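Local atomic coordinates of inositol monophosphatase (Zymomonas mobilis, PDB entry 4N81), a protein that probably hydrolyses phosphate monoesters such as inositol monophosphate with the help of magnesium, as a member of the inositol monophosphatase superfamily. Residues 132-144 against 214-226. Residues are numbered along the deposited sequence; the frame is centred on the assembly and turned at random.
Sequences DLPTSFNGEVIHT and LVPIVEGAGGIMR
T135 reaches from strand 133-137 onto the C-terminal part of helix 214-220 and grips it twice. Its hydroxyl OG1 donates to the carbonyl oxygen of I217, 2.7 Å away, arriving in the carbonyl plane on a lone pair. Its backbone N donates to G220 O at 3.0 Å, nearly straight at the hydrogen but from above the carbonyl plane. With chi1 at -69° OG1 lies beside the backbone N, which leaves CG2 anti to N and 3.9 Å from I217 CG2; the two side chains cross at about a right angle. OG1 also sits close over the bare backbone of G220, 3.0 Å from G220 C.

The next residue, A221, points its methyl at the loop that follows strand 140-141, where T144 CG2 packs 3.8 Å from A221 CB. Beside this apolar touch, T144 N donates to A221 O at 3.0 Å. The hydroxyl of T144 is hydrogen-bonded to the carbonyl oxygen of G245. A water donates to both I142 O and G220 O. Segment 132-144 thus takes the carbonyls of I217, G220 and A221, while the Schellman motif at G222 uses those of V218 and E219.

Strand 133-137 runs across the helix at 103°, their axes 6.8 Å apart. In this layered alpha/beta fold of the inositol monophosphatase superfamily the helix lies between two sheets: I217, about 10 Å from the side chain of the predicted magnesium ligand D89, packs on W127 and I118 of the large mixed sheet, whose edge the hairpin forms, and strand 224-226 pairs with strand 241-244 in the other.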
loop_
_atom_site.group_PDB
_atom_site.type_symbol
_atom_site.label_atom_id
_atom_site.label_comp_id
_atom_site.label_asym_id
_atom_site.label_seq_id
_atom_site.Cartn_x
_atom_site.Cartn_y
_atom_site.Cartn_z
ATOM N N ASP A 132 -18.552 3.397 23.397
ATOM C CA ASP A 132 -18.325 3.246 24.840
ATOM C C ASP A 132 -17.204 2.252 25.231
ATOM O O ASP A 132 -17.153 1.781 26.356
ATOM C CB ASP A 132 -19.641 2.977 25.619
ATOM C CG ASP A 132 -20.419 1.758 25.106
ATOM O OD1 ASP A 132 -19.937 1.038 24.206
ATOM O OD2 ASP A 132 -21.522 1.506 25.632
ATOM N N LEU A 133 -16.354 1.881 24.281
ATOM C CA LEU A 133 -15.260 0.967 24.567
ATOM C C LEU A 133 -13.988 1.423 23.860
ATOM O O LEU A 133 -14.051 2.140 22.859
ATOM C CB LEU A 133 -15.574 -0.446 24.072
ATOM C CG LEU A 133 -16.309 -1.404 25.008
ATOM C CD1 LEU A 133 -16.001 -1.179 26.494
ATOM C CD2 LEU A 133 -17.709 -1.170 24.745
ATOM N N PRO A 134 -12.817 0.996 24.379
ATOM C CA PRO A 134 -11.548 1.152 23.634
ATOM C C PRO A 134 -11.580 0.360 22.330
ATOM O O PRO A 134 -12.154 -0.734 22.235
ATOM C CB PRO A 134 -10.479 0.562 24.584
ATOM C CG PRO A 134 -11.221 0.017 25.752
ATOM C CD PRO A 134 -12.627 0.538 25.764
ATOM N N THR A 135 -10.944 0.927 21.325
ATOM C CA THR A 135 -10.818 0.305 20.023
ATOM C C THR A 135 -9.941 -0.928 20.134
ATOM O O THR A 135 -8.968 -0.916 20.903
ATOM C CB THR A 135 -10.227 1.309 19.066
ATOM O OG1 THR A 135 -11.212 2.316 18.846
ATOM C CG2 THR A 135 -9.826 0.697 17.710
ATOM N N SER A 136 -10.277 -1.951 19.380
ATOM C CA SER A 136 -9.533 -3.191 19.351
ATOM C C SER A 136 -9.078 -3.577 17.930
ATOM O O SER A 136 -9.750 -3.283 17.014
ATOM C CB SER A 136 -10.384 -4.315 19.905
ATOM O OG SER A 136 -10.528 -4.249 21.315
ATOM N N PHE A 137 -7.941 -4.239 17.835
ATOM C CA PHE A 137 -7.485 -4.736 16.559
ATOM C C PHE A 137 -7.236 -6.232 16.768
ATOM O O PHE A 137 -6.421 -6.594 17.609
ATOM C CB PHE A 137 -6.196 -4.065 16.169
ATOM C CG PHE A 137 -5.591 -4.617 14.866
ATOM C CD1 PHE A 137 -4.542 -5.525 14.898
ATOM C CD2 PHE A 137 -6.079 -4.193 13.624
ATOM C CE1 PHE A 137 -3.947 -6.015 13.679
ATOM C CE2 PHE A 137 -5.545 -4.690 12.428
ATOM C CZ PHE A 137 -4.476 -5.599 12.448
ATOM N N ASN A 138 -7.943 -7.089 16.022
ATOM C CA ASN A 138 -7.846 -8.563 16.215
ATOM C C ASN A 138 -7.983 -8.906 17.689
ATOM O O ASN A 138 -7.276 -9.762 18.236
ATOM C CB ASN A 138 -6.598 -9.173 15.560
ATOM C CG ASN A 138 -6.686 -9.125 14.052
ATOM O OD1 ASN A 138 -7.744 -8.813 13.527
ATOM N ND2 ASN A 138 -5.611 -9.475 13.347
ATOM N N GLY A 139 -8.919 -8.216 18.323
ATOM C CA GLY A 139 -9.316 -8.511 19.686
ATOM C C GLY A 139 -8.470 -7.870 20.764
ATOM O O GLY A 139 -8.800 -8.022 21.942
ATOM N N GLU A 140 -7.426 -7.115 20.401
ATOM C CA GLU A 140 -6.590 -6.448 21.413
ATOM C C GLU A 140 -6.781 -4.929 21.464
ATOM O O GLU A 140 -6.880 -4.313 20.430
ATOM C CB GLU A 140 -5.107 -6.749 21.135
ATOM C CG GLU A 140 -4.761 -8.249 21.260
ATOM C CD GLU A 140 -4.844 -8.739 22.701
ATOM O OE1 GLU A 140 -5.435 -9.822 22.952
ATOM O OE2 GLU A 140 -4.323 -8.040 23.598
ATOM N N VAL A 141 -6.761 -4.328 22.657
ATOM C CA VAL A 141 -6.908 -2.869 22.758
ATOM C C VAL A 141 -5.704 -2.208 22.095
ATOM O O VAL A 141 -4.576 -2.685 22.264
ATOM C CB VAL A 141 -6.999 -2.403 24.206
ATOM C CG1 VAL A 141 -7.012 -0.846 24.277
ATOM C CG2 VAL A 141 -8.270 -2.959 24.819
ATOM N N ILE A 142 -5.927 -1.101 21.386
ATOM C CA ILE A 142 -4.837 -0.422 20.706
ATOM C C ILE A 142 -4.882 1.070 20.993
ATOM O O ILE A 142 -5.916 1.598 21.431
ATOM C CB ILE A 142 -4.894 -0.651 19.162
ATOM C CG1 ILE A 142 -6.224 -0.122 18.598
ATOM C CG2 ILE A 142 -4.628 -2.185 18.835
ATOM C CD1 ILE A 142 -6.178 0.015 16.995
ATOM N N HIS A 143 -3.744 1.735 20.751
ATOM C CA HIS A 143 -3.584 3.125 21.106
ATOM C C HIS A 143 -2.869 3.883 19.976
ATOM O O HIS A 143 -1.846 3.425 19.470
ATOM C CB HIS A 143 -2.684 3.218 22.364
ATOM C CG HIS A 143 -3.303 2.590 23.577
ATOM N ND1 HIS A 143 -3.042 1.290 23.962
ATOM C CD2 HIS A 143 -4.195 3.078 24.470
ATOM C CE1 HIS A 143 -3.740 1.010 25.049
ATOM N NE2 HIS A 143 -4.441 2.078 25.382
ATOM N N THR A 144 -3.363 5.090 19.694
ATOM C CA THR A 144 -2.621 6.019 18.844
ATOM C C THR A 144 -1.359 6.461 19.612
ATOM O O THR A 144 -1.240 6.197 20.832
ATOM C CB THR A 144 -3.415 7.240 18.523
ATOM O OG1 THR A 144 -3.746 7.943 19.743
ATOM C CG2 THR A 144 -4.730 6.853 17.726
ATOM N N LEU A 214 -14.855 4.795 10.299
ATOM C CA LEU A 214 -13.518 5.155 10.781
ATOM C C LEU A 214 -13.565 5.965 12.060
ATOM O O LEU A 214 -12.632 5.906 12.897
ATOM C CB LEU A 214 -12.791 5.979 9.726
ATOM C CG LEU A 214 -12.793 5.380 8.310
ATOM C CD1 LEU A 214 -12.143 6.353 7.392
ATOM C CD2 LEU A 214 -12.065 4.018 8.277
ATOM N N VAL A 215 -14.595 6.804 12.168
ATOM C CA VAL A 215 -14.559 7.720 13.332
ATOM C C VAL A 215 -14.487 7.038 14.749
ATOM O O VAL A 215 -13.631 7.387 15.568
ATOM C CB VAL A 215 -15.760 8.773 13.271
ATOM C CG1 VAL A 215 -15.698 9.787 14.473
ATOM C CG2 VAL A 215 -15.757 9.537 11.904
ATOM N N PRO A 216 -15.383 6.083 15.048
ATOM C CA PRO A 216 -15.309 5.411 16.361
ATOM C C PRO A 216 -13.996 4.680 16.566
ATOM O O PRO A 216 -13.515 4.577 17.701
ATOM C CB PRO A 216 -16.492 4.416 16.330
ATOM C CG PRO A 216 -17.368 4.889 15.237
ATOM C CD PRO A 216 -16.516 5.586 14.240
ATOM N N ILE A 217 -13.430 4.160 15.478
ATOM C CA ILE A 217 -12.192 3.375 15.588
ATOM C C ILE A 217 -11.031 4.298 15.956
ATOM O O ILE A 217 -10.343 4.069 16.952
ATOM C CB ILE A 217 -11.902 2.657 14.239
ATOM C CG1 ILE A 217 -12.963 1.552 14.050
ATOM C CG2 ILE A 217 -10.422 2.147 14.130
ATOM C CD1 ILE A 217 -12.892 0.931 12.605
ATOM N N VAL A 218 -10.912 5.398 15.229
ATOM C CA VAL A 218 -9.841 6.348 15.512
ATOM C C VAL A 218 -10.021 6.984 16.898
ATOM O O VAL A 218 -9.053 7.069 17.685
ATOM C CB VAL A 218 -9.804 7.455 14.447
ATOM C CG1 VAL A 218 -8.853 8.605 14.893
ATOM C CG2 VAL A 218 -9.282 6.863 13.079
ATOM N N GLU A 219 -11.249 7.404 17.203
ATOM C CA GLU A 219 -11.492 8.103 18.452
ATOM C C GLU A 219 -11.341 7.171 19.636
ATOM O O GLU A 219 -10.784 7.584 20.639
ATOM C CB GLU A 219 -12.828 8.934 18.411
ATOM C CG GLU A 219 -12.673 10.065 17.277
ATOM C CD GLU A 219 -13.468 11.396 17.446
ATOM O OE1 GLU A 219 -14.619 11.202 17.882
ATOM O OE2 GLU A 219 -12.951 12.597 17.101
ATOM N N GLY A 220 -11.732 5.890 19.491
ATOM C CA GLY A 220 -11.669 4.962 20.613
ATOM C C GLY A 220 -10.252 4.456 20.775
ATOM O O GLY A 220 -9.949 3.771 21.781
ATOM N N ALA A 221 -9.394 4.742 19.783
ATOM C CA ALA A 221 -7.935 4.495 19.946
ATOM C C ALA A 221 -7.210 5.667 20.624
ATOM O O ALA A 221 -6.037 5.583 20.930
ATOM C CB ALA A 221 -7.251 4.120 18.591
ATOM N N GLY A 222 -7.923 6.756 20.886
ATOM C CA GLY A 222 -7.269 7.900 21.504
ATOM C C GLY A 222 -7.015 9.044 20.516
ATOM O O GLY A 222 -6.509 10.116 20.908
ATOM N N GLY A 223 -7.369 8.836 19.250
ATOM C CA GLY A 223 -7.161 9.885 18.243
ATOM C C GLY A 223 -8.322 10.858 18.102
ATOM O O GLY A 223 -9.251 10.897 18.916
ATOM N N ILE A 224 -8.255 11.688 17.069
ATOM C CA ILE A 224 -9.322 12.650 16.870
ATOM C C ILE A 224 -9.571 12.659 15.357
ATOM O O ILE A 224 -8.644 12.560 14.565
ATOM C CB ILE A 224 -8.930 14.060 17.391
ATOM C CG1 ILE A 224 -10.012 15.110 17.077
ATOM C CG2 ILE A 224 -7.597 14.558 16.796
ATOM C CD1 ILE A 224 -9.779 16.395 18.014
ATOM N N MET A 225 -10.839 12.766 14.968
ATOM C CA MET A 225 -11.164 12.763 13.564
ATOM C C MET A 225 -12.328 13.725 13.359
ATOM O O MET A 225 -13.383 13.579 13.983
ATOM C CB MET A 225 -11.495 11.336 13.110
ATOM C CG MET A 225 -11.663 11.238 11.613
ATOM S SD MET A 225 -11.657 9.480 11.124
ATOM C CE MET A 225 -12.168 9.761 9.454
ATOM N N ARG A 226 -12.082 14.756 12.535
ATOM C CA ARG A 226 -13.017 15.845 12.364
ATOM C C ARG A 226 -13.033 16.297 10.900
ATOM O O ARG A 226 -12.255 15.807 10.091
ATOM C CB ARG A 226 -12.532 17.066 13.182
ATOM C CG ARG A 226 -12.326 16.816 14.702
ATOM C CD ARG A 226 -13.680 16.830 15.382
ATOM N NE ARG A 226 -13.615 16.273 16.720
ATOM C CZ ARG A 226 -13.230 16.946 17.798
ATOM N NH1 ARG A 226 -12.874 18.237 17.712
ATOM N NH2 ARG A 226 -13.215 16.313 18.976
HETATM O O HOH W 1 -7.740 2.787 23.254
#